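PDB 5AWW: putative preprotein translocase, SecG subunit from Thermus thermophilus, which probably takes part in protein export, acting in an early event of translocation as the SecG subunit of a membrane-embedded preprotein translocase. Local coordinates for residues Leu13-Leu18 against Val57-Val62; Val20-Val25 against Gly50-Leu55; Thr6-Phe11 against Ala67-Leu72. All coordinates share one frame; numbering follows the deposited sequence.

Interaction 1. Residues Leu13-Leu18 against Val57-Val62; sequences LGVAGL and VILGVV. With OLC ((2R)-2,3-dihydroxypropyl (9Z)-octadec-9-enoate), chain N.
Val15 and Leu59 form the close part of this contact between two transmembrane helices. Their side chains both start out toward the opposite helix, and their CA atoms, 6.7 Å apart, are the nearest pair across the two segments. Val15 works with both of its branches. CG1, held anti to the backbone N (chi1 169°), reaches the backbone O of Leu59 at 3.6 Å and also lies 4.3 Å from the CD2 methyl of the same residue. CG2 points instead to Val62, where it meets CG1 at 4.0 Å. Phe63 and Leu66 add to the cover of Val15, which is buried.

One turn further along, the packing opens toward lipid. Leu18 shares itself between protein and hydrocarbon: its CD2 meets Leu59 CD1 at 3.7 Å, with the side chains roughly perpendicular, while its CD1 lies 3.9 Å from C13 of the monoolein molecule of chain N. Near the modelled end of this acyl chain, C11 lies 3.8 Å from the CA of Leu18. Leu59 also touches Leu19 and Leu22 of the same helix as Leu18. Elsewhere on the two segments, Leu13 and Val57 each pack on an aromatic side chain of another protein chain, and Ala16 on an apolar one.

The short segments run at 145° to each other, with their axes 9.9 Å apart at closest approach. What they exchange is almost wholly contact of branched aliphatic groups, with one methyl laid against a carbonyl oxygen, and the two backbones keep their hydrogen bonds for their own helices. Such an interface depends on the fit of methyl groups and on the apolar surroundings, consistent with a helix pair in a membrane.

Interaction 2. Residues Val20-Val25 against Gly50-Leu55; sequences VYLVLV and GGLYRL. With OLC ((2R)-2,3-dihydroxypropyl (9Z)-octadec-9-enoate), chain M; OLC ((2R)-2,3-dihydroxypropyl (9Z)-octadec-9-enoate), chain L.
Leu22 reaches across to both Leu52 and Leu55, and its two methyls carry most of this contact. CB leaves the backbone toward residues 50-55, but neither it nor CG comes close to the opposite segment. With CG anti to the carbonyl carbon (chi1 -71°), the fork at the end of the side chain opens between the two leucines. CD1 lies 3.7 Å from Leu55 CD2 and is equally near to Leu55 CG, one side chain set crosswise to the other. CD2 takes the other leucine, at 3.8 Å from Leu52 CD2. That same Leu52 methyl is 4.3 Å from Val25 CG1, a looser touch at the surface end of the helix. Cut back to an alanine here, the Leu22 side chain would lose CG and both methyls, which is likely to open a gap in front of Leu52 and Leu55 and leave their branches freer to turn.

Beyond the aliphatic core, the OH of Tyr53 lies beside C6 of the monoolein of chain L, and the guanidinium of Arg54 beside C3 of that of chain M.

The axes of the short segments pass 10.5 Å apart at 140°, where helix 3-25 ends and helix 50-72 begins. Thr56 adds to the cover of Leu22, Gln26 makes a weak hydrogen bond to Leu52 O, and another protein chain packs on Val20, Val23 and Leu24 of the first helix and on Tyr53 of the second.

Interaction 3. Residues Thr6-Phe11 against Ala67-Leu72; sequences TLVILF and ALVIGL. With OLC ((2R)-2,3-dihydroxypropyl (9Z)-octadec-9-enoate), chain K.
Val8 and Ile70 each bury 41 Å² here, more than any other residue of the two segments and well over half of the 119 Å² in all. Both side chains set out toward the opposite helix and lie alongside one another, running in opposite senses. Val8 CG1 lies 4.1 Å from Ile70 CG1, so a methyl rests against the middle of the longer isoleucine branch. Because this CG1 stands anti to the backbone N of Val8 (chi1 173°), it also faces Val69, whose CG1 is 4.2 Å away. One valine methyl thus makes both of these touches, and the packing is thin. Ile70 is buried all the same: Tyr5 and Tyr12 of the first helix touch it, as does an apolar side chain of another protein chain.

A different part of the surface of segment 6-11 meets lipid. The monoolein of chain K runs along it, with C9 at 3.6 Å from Leu10 CD2 and C15 at 3.8 Å from Ile9 CD1. Thr6 lies against the same acyl chain, its CG2 methyl 4.0 Å from C13, while its OG1 is hydrogen-bonded to the backbone O of Asp2, which satisfies the one polar side chain among these residues.

The contact joins the beginning of the first transmembrane helix to the end of the second, at the end of the antiparallel two-helix hairpin, characteristic of SecG, that lies away from its connecting loop.

Overall arrangement
All three interactions join helix 3-25 to helix 50-72 at successive levels of one antiparallel hairpin, with interaction 2 nearest the connecting loop, interaction 1 in the middle and interaction 3 near the chain ends. The centres of interactions 1 and 2 lie 10 Å apart, and the two contacts join into one apolar seam through Leu59 CD1 and Leu22 CD1, 3.6 Å from each other. The centre of interaction 3 lies 12 Å from that of interaction 1, which it adjoins along both helices with no further touch between the two, and 22 Å from that of interaction 2. Interactions 1 and 2 bury 191 and 188 Å², and interaction 3 clearly less. Monoolein chains border each level, consistent with a hairpin lying in lipid.

Interaction 1. Residues Leu13-Leu18 against Val57-Val62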
loop_
_atom_site.group_PDB
_atom_site.type_symbol
_atom_site.label_atom_id
_atom_site.label_comp_id
_atom_site.label_asym_id
_atom_site.label_seq_id
_atom_site.Cartn_x
_atom_site.Cartn_y
_atom_site.Cartn_z
ATOM N N LEU C 13 10.287 -28.248 -0.844
ATOM C CA LEU C 13 8.978 -28.279 -1.486
ATOM C C LEU C 13 7.866 -28.601 -0.492
ATOM O O LEU C 13 6.818 -27.954 -0.493
ATOM C CB LEU C 13 8.979 -29.306 -2.624
ATOM C CG LEU C 13 7.646 -29.632 -3.298
ATOM C CD1 LEU C 13 7.064 -28.401 -3.971
ATOM C CD2 LEU C 13 7.832 -30.760 -4.300
ATOM N N GLY C 14 8.103 -29.602 0.349
ATOM C CA GLY C 14 7.128 -30.018 1.342
ATOM C C GLY C 14 6.813 -28.921 2.341
ATOM O O GLY C 14 5.649 -28.659 2.639
ATOM N N VAL C 15 7.857 -28.282 2.858
ATOM C CA VAL C 15 7.696 -27.173 3.786
ATOM C C VAL C 15 6.946 -26.038 3.102
ATOM O O VAL C 15 6.077 -25.407 3.704
ATOM C CB VAL C 15 9.059 -26.661 4.314
ATOM C CG1 VAL C 15 8.889 -25.346 5.069
ATOM C CG2 VAL C 15 9.711 -27.706 5.209
ATOM N N ALA C 16 7.273 -25.801 1.835
ATOM C CA ALA C 16 6.608 -24.763 1.054
ATOM C C ALA C 16 5.106 -25.011 0.956
ATOM O O ALA C 16 4.301 -24.160 1.340
ATOM C CB ALA C 16 7.218 -24.676 -0.330
ATOM N N GLY C 17 4.738 -26.183 0.446
ATOM C CA GLY C 17 3.344 -26.537 0.254
ATOM C C GLY C 17 2.561 -26.564 1.550
ATOM O O GLY C 17 1.428 -26.082 1.615
ATOM N N LEU C 18 3.169 -27.131 2.586
ATOM C CA LEU C 18 2.550 -27.174 3.902
ATOM C C LEU C 18 2.305 -25.762 4.413
ATOM O O LEU C 18 1.270 -25.482 5.023
ATOM C CB LEU C 18 3.426 -27.956 4.883
ATOM C CG LEU C 18 2.930 -28.072 6.323
ATOM C CD1 LEU C 18 1.535 -28.673 6.367
ATOM C CD2 LEU C 18 3.904 -28.907 7.134
ATOM N N VAL C 57 5.253 -19.872 12.148
ATOM C CA VAL C 57 6.501 -19.171 12.441
ATOM C C VAL C 57 7.689 -20.122 12.305
ATOM O O VAL C 57 8.677 -19.821 11.615
ATOM C CB VAL C 57 6.500 -18.554 13.849
ATOM C CG1 VAL C 57 7.865 -17.969 14.164
ATOM C CG2 VAL C 57 5.421 -17.489 13.958
ATOM N N ILE C 58 7.574 -21.277 12.953
ATOM C CA ILE C 58 8.610 -22.302 12.889
ATOM C C ILE C 58 8.915 -22.725 11.453
ATOM O O ILE C 58 10.077 -22.822 11.060
ATOM C CB ILE C 58 8.213 -23.543 13.708
ATOM C CG1 ILE C 58 8.199 -23.198 15.197
ATOM C CG2 ILE C 58 9.166 -24.697 13.438
ATOM C CD1 ILE C 58 7.854 -24.357 16.086
ATOM N N LEU C 59 7.866 -22.960 10.671
ATOM C CA LEU C 59 8.030 -23.408 9.294
ATOM C C LEU C 59 8.555 -22.292 8.400
ATOM O O LEU C 59 9.130 -22.550 7.344
ATOM C CB LEU C 59 6.711 -23.946 8.745
ATOM C CG LEU C 59 6.298 -25.317 9.275
ATOM C CD1 LEU C 59 4.985 -25.752 8.654
ATOM C CD2 LEU C 59 7.389 -26.340 9.004
ATOM N N GLY C 60 8.345 -21.053 8.826
ATOM C CA GLY C 60 8.877 -19.909 8.115
ATOM C C GLY C 60 10.377 -19.885 8.309
ATOM O O GLY C 60 11.141 -19.712 7.353
ATOM N N VAL C 61 10.799 -20.076 9.555
ATOM C CA VAL C 61 12.223 -20.124 9.859
ATOM C C VAL C 61 12.888 -21.303 9.148
ATOM O O VAL C 61 13.974 -21.164 8.588
ATOM C CB VAL C 61 12.479 -20.222 11.377
ATOM C CG1 VAL C 61 13.966 -20.385 11.659
ATOM C CG2 VAL C 61 11.936 -18.989 12.081
ATOM N N VAL C 62 12.225 -22.454 9.163
ATOM C CA VAL C 62 12.745 -23.650 8.509
ATOM C C VAL C 62 12.868 -23.438 7.004
ATOM O O VAL C 62 13.868 -23.815 6.399
ATOM C CB VAL C 62 11.855 -24.884 8.785
ATOM C CG1 VAL C 62 12.232 -26.038 7.870
ATOM C CG2 VAL C 62 11.963 -25.297 10.240
HETATM C C18 OLC N . -5.559 -32.230 7.956
HETATM C C10 OLC N . 1.603 -30.825 1.107
HETATM C C17 OLC N . -4.203 -31.633 7.645
HETATM C C11 OLC N . 0.977 -30.243 2.352
HETATM C C16 OLC N . -3.769 -31.947 6.216
HETATM C C12 OLC N . -0.339 -30.955 2.651
HETATM C C15 OLC N . -2.481 -31.210 5.863
HETATM C C13 OLC N . -0.876 -30.573 4.028
HETATM C C14 OLC N . -2.107 -31.397 4.395
#

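Interaction 2. Residues Val20-Val25 against Gly50-Leu55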
loop_
_atom_site.group_PDB
_atom_site.type_symbol
_atom_site.label_atom_id
_atom_site.label_comp_id
_atom_site.label_asym_id
_atom_site.label_seq_id
_atom_site.Cartn_x
_atom_site.Cartn_y
_atom_site.Cartn_z
ATOM N N VAL C 20 1.878 -23.085 2.544
ATOM C CA VAL C 20 0.760 -22.590 1.749
ATOM C C VAL C 20 -0.566 -23.043 2.343
ATOM O O VAL C 20 -1.490 -22.243 2.509
ATOM C CB VAL C 20 0.841 -23.070 0.289
ATOM C CG1 VAL C 20 -0.373 -22.591 -0.498
ATOM C CG2 VAL C 20 2.122 -22.581 -0.353
ATOM N N TYR C 21 -0.649 -24.330 2.667
ATOM C CA TYR C 21 -1.860 -24.894 3.251
ATOM C C TYR C 21 -2.213 -24.184 4.553
ATOM O O TYR C 21 -3.350 -23.754 4.745
ATOM C CB TYR C 21 -1.697 -26.398 3.494
ATOM C CG TYR C 21 -2.928 -27.059 4.078
ATOM C CD1 TYR C 21 -3.963 -27.492 3.259
ATOM C CD2 TYR C 21 -3.052 -27.252 5.450
ATOM C CE1 TYR C 21 -5.090 -28.095 3.791
ATOM C CE2 TYR C 21 -4.175 -27.853 5.989
ATOM C CZ TYR C 21 -5.190 -28.274 5.156
ATOM O OH TYR C 21 -6.307 -28.874 5.693
ATOM N N LEU C 22 -1.229 -24.052 5.437
ATOM C CA LEU C 22 -1.438 -23.415 6.732
ATOM C C LEU C 22 -1.899 -21.968 6.601
ATOM O O LEU C 22 -2.791 -21.531 7.325
ATOM C CB LEU C 22 -0.160 -23.470 7.569
ATOM C CG LEU C 22 0.257 -24.834 8.117
ATOM C CD1 LEU C 22 1.538 -24.694 8.914
ATOM C CD2 LEU C 22 -0.846 -25.434 8.973
ATOM N N VAL C 23 -1.287 -21.229 5.680
ATOM C CA VAL C 23 -1.652 -19.830 5.476
ATOM C C VAL C 23 -3.069 -19.706 4.910
ATOM O O VAL C 23 -3.870 -18.903 5.396
ATOM C CB VAL C 23 -0.648 -19.120 4.542
ATOM C CG1 VAL C 23 -1.161 -17.746 4.142
ATOM C CG2 VAL C 23 0.708 -19.007 5.221
ATOM N N LEU C 24 -3.380 -20.511 3.897
ATOM C CA LEU C 24 -4.709 -20.504 3.290
ATOM C C LEU C 24 -5.806 -20.886 4.287
ATOM O O LEU C 24 -6.891 -20.308 4.273
ATOM C CB LEU C 24 -4.748 -21.447 2.084
ATOM C CG LEU C 24 -4.075 -20.910 0.819
ATOM C CD1 LEU C 24 -4.128 -21.925 -0.311
ATOM C CD2 LEU C 24 -4.728 -19.603 0.402
ATOM N N VAL C 25 -5.515 -21.856 5.149
ATOM C CA VAL C 25 -6.469 -22.303 6.162
ATOM C C VAL C 25 -6.769 -21.201 7.179
ATOM O O VAL C 25 -7.928 -20.978 7.540
ATOM C CB VAL C 25 -5.957 -23.562 6.900
ATOM C CG1 VAL C 25 -6.711 -23.773 8.206
ATOM C CG2 VAL C 25 -6.076 -24.785 6.007
ATOM N N GLY C 50 -3.571 -20.673 17.435
ATOM C CA GLY C 50 -2.279 -20.502 18.075
ATOM C C GLY C 50 -1.266 -21.568 17.707
ATOM O O GLY C 50 -0.095 -21.264 17.459
ATOM N N GLY C 51 -1.712 -22.821 17.679
ATOM C CA GLY C 51 -0.853 -23.926 17.298
ATOM C C GLY C 51 -0.336 -23.754 15.884
ATOM O O GLY C 51 0.846 -23.972 15.607
ATOM N N LEU C 52 -1.229 -23.342 14.990
ATOM C CA LEU C 52 -0.865 -23.098 13.601
ATOM C C LEU C 52 -0.093 -21.790 13.451
ATOM O O LEU C 52 0.665 -21.624 12.503
ATOM C CB LEU C 52 -2.106 -23.078 12.706
ATOM C CG LEU C 52 -2.839 -24.395 12.427
ATOM C CD1 LEU C 52 -3.663 -24.857 13.623
ATOM C CD2 LEU C 52 -3.717 -24.260 11.190
ATOM N N TYR C 53 -0.297 -20.859 14.380
ATOM C CA TYR C 53 0.484 -19.625 14.414
ATOM C C TYR C 53 1.955 -19.959 14.654
ATOM O O TYR C 53 2.837 -19.617 13.853
ATOM C CB TYR C 53 -0.035 -18.681 15.505
ATOM C CG TYR C 53 0.811 -17.443 15.733
ATOM C CD1 TYR C 53 1.869 -17.454 16.636
ATOM C CD2 TYR C 53 0.540 -16.260 15.058
ATOM C CE1 TYR C 53 2.642 -16.326 16.849
ATOM C CE2 TYR C 53 1.308 -15.125 15.265
ATOM C CZ TYR C 53 2.356 -15.164 16.161
ATOM O OH TYR C 53 3.120 -14.038 16.370
ATOM N N ARG C 54 2.203 -20.637 15.769
ATOM C CA ARG C 54 3.548 -21.034 16.158
ATOM C C ARG C 54 4.152 -21.963 15.105
ATOM O O ARG C 54 5.350 -21.887 14.803
ATOM C CB ARG C 54 3.521 -21.710 17.533
ATOM C CG ARG C 54 4.813 -21.582 18.326
ATOM C CD ARG C 54 4.746 -22.404 19.607
ATOM N NE ARG C 54 4.201 -23.736 19.356
ATOM C CZ ARG C 54 4.934 -24.799 19.038
ATOM N NH1 ARG C 54 6.252 -24.694 18.936
ATOM N NH2 ARG C 54 4.345 -25.969 18.825
ATOM N N LEU C 55 3.313 -22.827 14.537
ATOM C CA LEU C 55 3.762 -23.749 13.500
ATOM C C LEU C 55 4.185 -23.008 12.236
ATOM O O LEU C 55 5.161 -23.383 11.586
ATOM C CB LEU C 55 2.669 -24.763 13.164
ATOM C CG LEU C 55 3.037 -25.811 12.115
ATOM C CD1 LEU C 55 4.302 -26.555 12.516
ATOM C CD2 LEU C 55 1.889 -26.781 11.903
HETATM C C10 OLC M . 12.259 -24.541 16.279
HETATM C C9 OLC M . 12.305 -24.860 17.577
HETATM C C17 OLC M . 17.630 -26.164 9.795
HETATM C C11 OLC M . 13.423 -23.892 15.556
HETATM C C8 OLC M . 11.080 -25.501 18.184
HETATM C C16 OLC M . 16.368 -25.410 10.188
HETATM C C12 OLC M . 13.559 -24.487 14.155
HETATM C C7 OLC M . 11.463 -26.656 19.102
HETATM C C15 OLC M . 16.425 -24.978 11.648
HETATM C C13 OLC M . 14.967 -24.286 13.600
HETATM C C6 OLC M . 10.287 -27.622 19.227
HETATM C C14 OLC M . 15.024 -24.603 12.110
HETATM C C5 OLC M . 9.060 -26.950 19.844
HETATM C C4 OLC M . 7.818 -27.835 19.713
HETATM C C3 OLC M . 6.645 -27.415 20.612
HETATM C C18 OLC L . 13.829 -15.794 8.885
HETATM C C10 OLC L . 6.754 -13.097 11.885
HETATM C C9 OLC L . 6.044 -12.852 12.986
HETATM C C17 OLC L . 13.063 -14.995 7.851
HETATM C C11 OLC L . 7.719 -14.261 11.823
HETATM C C8 OLC L . 6.177 -13.740 14.201
HETATM C C16 OLC L . 11.788 -14.402 8.441
HETATM C C12 OLC L . 7.375 -15.178 10.651
HETATM C C7 OLC L . 6.283 -12.895 15.465
HETATM C C15 OLC L . 10.873 -15.485 9.008
HETATM C C13 OLC L . 8.623 -15.877 10.117
HETATM C C6 OLC L . 6.404 -13.777 16.705
HETATM C C14 OLC L . 9.624 -14.847 9.607
#

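Interaction 3. Residues Thr6-Phe11 against Ala67-Leu72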
loop_
_atom_site.group_PDB
_atom_site.type_symbol
_atom_site.label_atom_id
_atom_site.label_comp_id
_atom_site.label_asym_id
_atom_site.label_seq_id
_atom_site.Cartn_x
_atom_site.Cartn_y
_atom_site.Cartn_z
ATOM N N THR C 6 18.339 -34.272 -3.534
ATOM C CA THR C 6 16.946 -34.485 -3.899
ATOM C C THR C 6 16.061 -34.496 -2.660
ATOM O O THR C 6 14.950 -33.977 -2.684
ATOM C CB THR C 6 16.753 -35.802 -4.670
ATOM O OG1 THR C 6 17.563 -35.790 -5.851
ATOM C CG2 THR C 6 15.294 -35.984 -5.065
ATOM N N LEU C 7 16.565 -35.082 -1.577
ATOM C CA LEU C 7 15.823 -35.148 -0.320
ATOM C C LEU C 7 15.693 -33.769 0.317
ATOM O O LEU C 7 14.650 -33.429 0.884
ATOM C CB LEU C 7 16.499 -36.116 0.653
ATOM C CG LEU C 7 16.384 -37.608 0.338
ATOM C CD1 LEU C 7 17.215 -38.421 1.313
ATOM C CD2 LEU C 7 14.931 -38.052 0.365
ATOM N N VAL C 8 16.761 -32.982 0.227
ATOM C CA VAL C 8 16.735 -31.606 0.707
ATOM C C VAL C 8 15.707 -30.790 -0.074
ATOM O O VAL C 8 14.926 -30.029 0.506
ATOM C CB VAL C 8 18.119 -30.940 0.587
ATOM C CG1 VAL C 8 18.035 -29.460 0.936
ATOM C CG2 VAL C 8 19.124 -31.646 1.481
ATOM N N ILE C 9 15.704 -30.962 -1.391
ATOM C CA ILE C 9 14.768 -30.251 -2.251
ATOM C C ILE C 9 13.335 -30.676 -1.957
ATOM O O ILE C 9 12.433 -29.840 -1.913
ATOM C CB ILE C 9 15.090 -30.481 -3.738
ATOM C CG1 ILE C 9 16.432 -29.837 -4.085
ATOM C CG2 ILE C 9 13.998 -29.902 -4.623
ATOM C CD1 ILE C 9 17.070 -30.413 -5.318
ATOM N N LEU C 10 13.132 -31.973 -1.749
ATOM C CA LEU C 10 11.816 -32.491 -1.398
ATOM C C LEU C 10 11.345 -31.906 -0.073
ATOM O O LEU C 10 10.165 -31.604 0.092
ATOM C CB LEU C 10 11.831 -34.019 -1.325
ATOM C CG LEU C 10 11.795 -34.763 -2.662
ATOM C CD1 LEU C 10 11.929 -36.263 -2.447
ATOM C CD2 LEU C 10 10.518 -34.440 -3.423
ATOM N N PHE C 11 12.270 -31.741 0.868
ATOM C CA PHE C 11 11.927 -31.116 2.139
ATOM C C PHE C 11 11.536 -29.658 1.938
ATOM O O PHE C 11 10.580 -29.179 2.542
ATOM C CB PHE C 11 13.084 -31.225 3.128
ATOM C CG PHE C 11 12.886 -32.291 4.166
ATOM C CD1 PHE C 11 13.334 -33.583 3.947
ATOM C CD2 PHE C 11 12.237 -32.004 5.354
ATOM C CE1 PHE C 11 13.146 -34.565 4.898
ATOM C CE2 PHE C 11 12.046 -32.983 6.309
ATOM C CZ PHE C 11 12.500 -34.262 6.081
ATOM N N ALA C 67 16.317 -22.314 2.384
ATOM C CA ALA C 67 16.709 -21.483 1.250
ATOM C C ALA C 67 18.195 -21.166 1.347
ATOM O O ALA C 67 18.921 -21.200 0.345
ATOM C CB ALA C 67 15.888 -20.207 1.204
ATOM N N LEU C 68 18.646 -20.869 2.562
ATOM C CA LEU C 68 20.062 -20.618 2.800
ATOM C C LEU C 68 20.895 -21.887 2.576
ATOM O O LEU C 68 22.017 -21.821 2.070
ATOM C CB LEU C 68 20.283 -20.075 4.217
ATOM C CG LEU C 68 19.699 -18.686 4.510
ATOM C CD1 LEU C 68 20.194 -18.135 5.846
ATOM C CD2 LEU C 68 20.010 -17.718 3.380
ATOM N N VAL C 69 20.338 -23.039 2.940
ATOM C CA VAL C 69 21.025 -24.316 2.761
ATOM C C VAL C 69 21.208 -24.635 1.279
ATOM O O VAL C 69 22.313 -24.955 0.840
ATOM C CB VAL C 69 20.267 -25.478 3.452
ATOM C CG1 VAL C 69 20.671 -26.824 2.859
ATOM C CG2 VAL C 69 20.517 -25.461 4.952
ATOM N N ILE C 70 20.124 -24.541 0.513
ATOM C CA ILE C 70 20.189 -24.790 -0.924
ATOM C C ILE C 70 21.115 -23.781 -1.597
ATOM O O ILE C 70 21.841 -24.117 -2.533
ATOM C CB ILE C 70 18.795 -24.732 -1.569
ATOM C CG1 ILE C 70 17.878 -25.772 -0.927
ATOM C CG2 ILE C 70 18.883 -24.972 -3.069
ATOM C CD1 ILE C 70 16.469 -25.757 -1.459
ATOM N N GLY C 71 21.094 -22.547 -1.102
ATOM C CA GLY C 71 21.998 -21.522 -1.589
ATOM C C GLY C 71 23.462 -21.849 -1.346
ATOM O O GLY C 71 24.310 -21.598 -2.199
ATOM N N LEU C 72 23.764 -22.416 -0.183
ATOM C CA LEU C 72 25.147 -22.725 0.168
ATOM C C LEU C 72 25.608 -24.071 -0.381
ATOM O O LEU C 72 26.767 -24.450 -0.213
ATOM C CB LEU C 72 25.333 -22.706 1.688
ATOM C CG LEU C 72 25.323 -21.336 2.370
ATOM C CD1 LEU C 72 25.508 -21.488 3.870
ATOM C CD2 LEU C 72 26.399 -20.436 1.783
HETATM C C18 OLC K . 20.646 -31.330 -9.684
HETATM C C10 OLC K . 11.123 -32.729 -7.319
HETATM C C9 OLC K . 10.082 -33.389 -6.819
HETATM C C17 OLC K . 19.722 -32.148 -8.807
HETATM C C11 OLC K . 12.520 -33.191 -6.985
HETATM C C8 OLC K . 8.674 -32.943 -7.134
HETATM C C16 OLC K . 18.280 -32.050 -9.292
HETATM C C12 OLC K . 13.476 -32.851 -8.120
HETATM C C7 OLC K . 7.772 -34.158 -7.299
HETATM C C15 OLC K . 17.333 -32.708 -8.296
HETATM C C13 OLC K . 14.920 -32.961 -7.646
HETATM C C6 OLC K . 6.316 -33.726 -7.419
HETATM C C14 OLC K . 15.887 -32.575 -8.756
#